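Local coordinates for substrate-binding protein (Synechococcus sp., PDB 6WPN) that probably binds a sugar or oligosaccharide in the periplasm as the substrate-binding component of a transport system, at residues V79-P92 with L299-A311. Sequence-based numbering, arbitrary orientation.
Sequences VFARTAPDVVNLNP and LMTLAVPRQSQQA
Strands 87-90 and 295-303 run antiparallel in the central sheet of a periplasmic binding-protein lobe, where Val88 faces Ala303 and Leu90 faces Thr301 as hydrogen-bonded pairs. In the first, Val88 N reaches Ala303 O and Ala303 N returns to Val88 O, both at 2.7 Å. The second pair is more elaborate. Thr301 O accepts from Leu90 N, which stands above the plane of the Thr301 carbonyl, and from Asn89 ND2 at 2.7 Å; the two donors come from opposite faces of that plane. CG of Asn89 lies anti to the backbone N (chi1 178°), which lets the amide lean across to strand 295-303, and Thr301 O lies almost in the amide plane. Asn89 OD1 turns instead to Leu35 N of strand 30-35, a weak bond, and the bent chain of selenomethionine Met300 brings its CE against this amide. Thr301 N donates to Leu90 O, to which Thr301 OG1 adds a weak bond.

Apolar contacts occupy both faces: Val87 CG1 meets Leu302 CB at 3.8 Å on the side of helix 311-321, while Leu90 CD1 rests on Ala303 CB and Val88 CG2 on Pro305 CG (3.6 Å) on the other. Beyond the pairing, the type I turn 305-308 presents Ser308 OG to the anti lone pair of buried Asp86 OD2 (2.7 Å). Asp86 OD1 takes Gln31 N, giving each carboxylate oxygen its own donor. Strand 295-303, coming back from much later in the chain and inserted antiparallel between strands 87-90 and 137-149, is consistent with the sheet order of class II periplasmic binding proteins.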
loop_
_atom_site.group_PDB
_atom_site.type_symbol
_atom_site.label_atom_id
_atom_site.label_comp_id
_atom_site.label_asym_id
_atom_site.label_seq_id
_atom_site.Cartn_x
_atom_site.Cartn_y
_atom_site.Cartn_z
ATOM N N VAL A 79 21.634 14.095 -2.748
ATOM C CA VAL A 79 21.716 15.285 -1.910
ATOM C C VAL A 79 23.156 15.523 -1.478
ATOM O O VAL A 79 23.592 16.673 -1.341
ATOM C CB VAL A 79 20.764 15.153 -0.706
ATOM C CG1 VAL A 79 20.900 16.339 0.211
ATOM C CG2 VAL A 79 19.329 15.043 -1.179
ATOM N N PHE A 80 23.922 14.447 -1.286
ATOM C CA PHE A 80 25.339 14.580 -0.975
ATOM C C PHE A 80 26.087 15.266 -2.110
ATOM O O PHE A 80 27.020 16.040 -1.873
ATOM C CB PHE A 80 25.935 13.199 -0.713
ATOM C CG PHE A 80 26.624 13.073 0.608
ATOM C CD1 PHE A 80 25.923 13.252 1.786
ATOM C CD2 PHE A 80 27.968 12.752 0.673
ATOM C CE1 PHE A 80 26.553 13.132 3.004
ATOM C CE2 PHE A 80 28.604 12.626 1.891
ATOM C CZ PHE A 80 27.896 12.818 3.058
ATOM N N ALA A 81 25.690 14.992 -3.349
ATOM C CA ALA A 81 26.270 15.638 -4.519
ATOM C C ALA A 81 25.646 16.987 -4.838
ATOM O O ALA A 81 26.009 17.583 -5.859
ATOM C CB ALA A 81 26.133 14.722 -5.735
ATOM N N ARG A 82 24.725 17.474 -4.008
ATOM C CA ARG A 82 24.012 18.724 -4.272
ATOM C C ARG A 82 23.344 18.683 -5.643
ATOM O O ARG A 82 23.383 19.645 -6.414
ATOM C CB ARG A 82 24.937 19.938 -4.149
ATOM C CG ARG A 82 24.182 21.250 -3.992
ATOM C CD ARG A 82 24.893 22.248 -3.110
ATOM N NE ARG A 82 24.076 23.446 -2.941
ATOM C CZ ARG A 82 24.510 24.577 -2.397
ATOM N NH1 ARG A 82 25.765 24.670 -1.973
ATOM N NH2 ARG A 82 23.692 25.615 -2.284
ATOM N N THR A 83 22.744 17.537 -5.962
ATOM C CA THR A 83 21.935 17.345 -7.161
ATOM C C THR A 83 20.629 16.656 -6.787
ATOM O O THR A 83 20.201 15.676 -7.406
ATOM C CB THR A 83 22.683 16.551 -8.231
ATOM O OG1 THR A 83 23.156 15.320 -7.674
ATOM C CG2 THR A 83 23.860 17.350 -8.779
ATOM N N ALA A 84 19.979 17.180 -5.753
ATOM C CA ALA A 84 18.769 16.558 -5.241
ATOM C C ALA A 84 17.657 16.639 -6.283
ATOM O O ALA A 84 17.543 17.642 -6.994
ATOM C CB ALA A 84 18.323 17.236 -3.946
ATOM N N PRO A 85 16.830 15.602 -6.401
ATOM C CA PRO A 85 15.732 15.645 -7.370
ATOM C C PRO A 85 14.729 16.720 -6.990
ATOM O O PRO A 85 14.692 17.207 -5.859
ATOM C CB PRO A 85 15.120 14.244 -7.282
ATOM C CG PRO A 85 15.498 13.761 -5.919
ATOM C CD PRO A 85 16.842 14.349 -5.628
ATOM N N ASP A 86 13.916 17.104 -7.968
ATOM C CA ASP A 86 12.978 18.195 -7.743
ATOM C C ASP A 86 11.608 17.721 -7.267
ATOM O O ASP A 86 11.003 18.368 -6.404
ATOM C CB ASP A 86 12.848 19.023 -9.023
ATOM C CG ASP A 86 14.180 19.611 -9.467
ATOM O OD1 ASP A 86 14.731 19.147 -10.488
ATOM O OD2 ASP A 86 14.694 20.516 -8.777
ATOM N N VAL A 87 11.114 16.601 -7.791
ATOM C CA VAL A 87 9.868 15.993 -7.333
ATOM C C VAL A 87 10.143 14.533 -7.015
ATOM O O VAL A 87 10.679 13.800 -7.853
ATOM C CB VAL A 87 8.736 16.104 -8.374
ATOM C CG1 VAL A 87 7.481 15.442 -7.848
ATOM C CG2 VAL A 87 8.455 17.555 -8.724
ATOM N N VAL A 88 9.777 14.110 -5.811
ATOM C CA VAL A 88 10.015 12.747 -5.362
ATOM C C VAL A 88 8.682 12.119 -4.990
ATOM O O VAL A 88 7.848 12.748 -4.330
ATOM C CB VAL A 88 10.991 12.694 -4.170
ATOM C CG1 VAL A 88 11.324 11.255 -3.823
ATOM C CG2 VAL A 88 12.246 13.450 -4.497
ATOM N N ASN A 89 8.501 10.868 -5.400
ATOM C CA ASN A 89 7.293 10.106 -5.113
ATOM C C ASN A 89 7.453 9.391 -3.775
ATOM O O ASN A 89 8.375 8.586 -3.605
ATOM C CB ASN A 89 7.028 9.111 -6.241
ATOM C CG ASN A 89 5.824 8.248 -5.988
ATOM O OD1 ASN A 89 5.802 7.085 -6.377
ATOM N ND2 ASN A 89 4.810 8.811 -5.343
ATOM N N LEU A 90 6.559 9.683 -2.833
ATOM C CA LEU A 90 6.665 9.147 -1.485
ATOM C C LEU A 90 5.333 8.547 -1.059
ATOM O O LEU A 90 4.313 8.687 -1.739
ATOM C CB LEU A 90 7.077 10.236 -0.483
ATOM C CG LEU A 90 8.399 10.969 -0.704
ATOM C CD1 LEU A 90 8.662 11.911 0.458
ATOM C CD2 LEU A 90 9.538 9.992 -0.877
ATOM N N ASN A 91 5.359 7.878 0.087
ATOM C CA ASN A 91 4.191 7.383 0.793
ATOM C C ASN A 91 4.218 7.942 2.212
ATOM O O ASN A 91 5.269 8.393 2.683
ATOM C CB ASN A 91 4.145 5.845 0.821
ATOM C CG ASN A 91 5.220 5.238 1.688
ATOM O OD1 ASN A 91 6.292 5.808 1.861
ATOM N ND2 ASN A 91 4.933 4.067 2.245
ATOM N N PRO A 92 3.079 7.967 2.904
ATOM C CA PRO A 92 3.007 8.638 4.217
ATOM C C PRO A 92 4.099 8.188 5.179
ATOM O O PRO A 92 4.699 9.044 5.848
ATOM C CB PRO A 92 1.600 8.276 4.734
ATOM C CG PRO A 92 0.989 7.355 3.695
ATOM C CD PRO A 92 1.740 7.589 2.426
ATOM N N LEU A 299 -1.569 5.377 0.073
ATOM C CA LEU A 299 -1.495 6.726 -0.470
ATOM C C LEU A 299 -0.140 6.966 -1.127
ATOM O O LEU A 299 0.906 6.702 -0.527
ATOM C CB LEU A 299 -1.746 7.756 0.632
ATOM C CG LEU A 299 -1.460 9.221 0.295
ATOM C CD1 LEU A 299 -2.146 9.647 -0.991
ATOM C CD2 LEU A 299 -1.883 10.119 1.452
HETATM N N MSE A 300 -0.167 7.466 -2.359
HETATM C CA MSE A 300 1.043 7.878 -3.060
HETATM C C MSE A 300 1.060 9.392 -3.228
HETATM O O MSE A 300 0.077 9.979 -3.677
HETATM C CB MSE A 300 1.134 7.193 -4.423
HETATM C CG MSE A 300 1.100 5.684 -4.341
HETATM SE SE MSE A 300 2.506 4.989 -3.190
HETATM C CE MSE A 300 4.062 5.568 -4.212
ATOM N N THR A 301 2.173 10.026 -2.864
ATOM C CA THR A 301 2.279 11.478 -2.891
ATOM C C THR A 301 3.517 11.904 -3.666
ATOM O O THR A 301 4.371 11.090 -4.029
ATOM C CB THR A 301 2.339 12.074 -1.478
ATOM O OG1 THR A 301 3.506 11.590 -0.803
ATOM C CG2 THR A 301 1.103 11.686 -0.683
ATOM N N LEU A 302 3.596 13.204 -3.926
ATOM C CA LEU A 302 4.738 13.815 -4.591
ATOM C C LEU A 302 5.255 14.938 -3.707
ATOM O O LEU A 302 4.472 15.780 -3.261
ATOM C CB LEU A 302 4.351 14.347 -5.973
ATOM C CG LEU A 302 3.944 13.268 -6.976
ATOM C CD1 LEU A 302 3.620 13.892 -8.320
ATOM C CD2 LEU A 302 5.027 12.200 -7.107
ATOM N N ALA A 303 6.563 14.945 -3.441
ATOM C CA ALA A 303 7.167 15.922 -2.546
ATOM C C ALA A 303 8.317 16.637 -3.245
ATOM O O ALA A 303 8.886 16.139 -4.222
ATOM C CB ALA A 303 7.663 15.266 -1.251
ATOM N N VAL A 304 8.657 17.814 -2.724
ATOM C CA VAL A 304 9.731 18.642 -3.269
ATOM C C VAL A 304 10.844 18.785 -2.233
ATOM O O VAL A 304 10.665 19.478 -1.220
ATOM C CB VAL A 304 9.201 20.021 -3.699
ATOM C CG1 VAL A 304 10.326 20.861 -4.304
ATOM C CG2 VAL A 304 8.050 19.869 -4.674
ATOM N N PRO A 305 12.005 18.169 -2.453
ATOM C CA PRO A 305 13.107 18.291 -1.487
ATOM C C PRO A 305 13.515 19.740 -1.273
ATOM O O PRO A 305 13.471 20.560 -2.193
ATOM C CB PRO A 305 14.231 17.481 -2.139
ATOM C CG PRO A 305 13.505 16.480 -2.993
ATOM C CD PRO A 305 12.324 17.227 -3.539
ATOM N N ARG A 306 13.901 20.058 -0.034
ATOM C CA ARG A 306 14.292 21.429 0.279
ATOM C C ARG A 306 15.545 21.846 -0.478
ATOM O O ARG A 306 15.728 23.034 -0.762
ATOM C CB ARG A 306 14.500 21.599 1.785
ATOM C CG ARG A 306 13.265 22.085 2.534
ATOM C CD ARG A 306 13.635 22.705 3.875
ATOM N NE ARG A 306 14.600 23.788 3.710
ATOM C CZ ARG A 306 15.075 24.533 4.704
ATOM N NH1 ARG A 306 14.677 24.321 5.951
ATOM N NH2 ARG A 306 15.952 25.494 4.448
ATOM N N GLN A 307 16.414 20.892 -0.817
ATOM C CA GLN A 307 17.598 21.219 -1.603
ATOM C C GLN A 307 17.273 21.597 -3.041
ATOM O O GLN A 307 18.162 22.092 -3.741
ATOM C CB GLN A 307 18.587 20.051 -1.602
ATOM C CG GLN A 307 19.592 20.076 -0.461
ATOM C CD GLN A 307 18.965 19.784 0.888
ATOM O OE1 GLN A 307 17.960 19.076 0.982
ATOM N NE2 GLN A 307 19.559 20.332 1.944
ATOM N N SER A 308 16.046 21.365 -3.502
ATOM C CA SER A 308 15.697 21.700 -4.877
ATOM C C SER A 308 15.847 23.197 -5.122
ATOM O O SER A 308 15.300 24.019 -4.381
ATOM C CB SER A 308 14.270 21.254 -5.185
ATOM O OG SER A 308 13.876 21.695 -6.471
ATOM N N GLN A 309 16.585 23.546 -6.171
ATOM C CA GLN A 309 16.796 24.936 -6.548
ATOM C C GLN A 309 15.761 25.438 -7.549
ATOM O O GLN A 309 15.836 26.596 -7.974
ATOM C CB GLN A 309 18.211 25.119 -7.109
ATOM C CG GLN A 309 19.323 24.589 -6.199
ATOM C CD GLN A 309 19.545 25.446 -4.959
ATOM O OE1 GLN A 309 20.450 26.282 -4.921
ATOM N NE2 GLN A 309 18.727 25.230 -3.932
ATOM N N GLN A 310 14.803 24.601 -7.931
ATOM C CA GLN A 310 13.696 24.983 -8.802
ATOM C C GLN A 310 12.374 24.592 -8.159
ATOM O O GLN A 310 11.529 23.931 -8.766
ATOM C CB GLN A 310 13.804 24.327 -10.176
ATOM C CG GLN A 310 15.212 24.073 -10.674
ATOM C CD GLN A 310 15.222 23.419 -12.047
ATOM O OE1 GLN A 310 14.468 23.811 -12.941
ATOM N NE2 GLN A 310 16.061 22.402 -12.212
ATOM N N ALA A 311 12.182 25.008 -6.905
ATOM C CA ALA A 311 11.013 24.578 -6.144
ATOM C C ALA A 311 9.714 24.994 -6.822
ATOM O O ALA A 311 8.754 24.217 -6.862
ATOM C CB ALA A 311 11.085 25.130 -4.722
#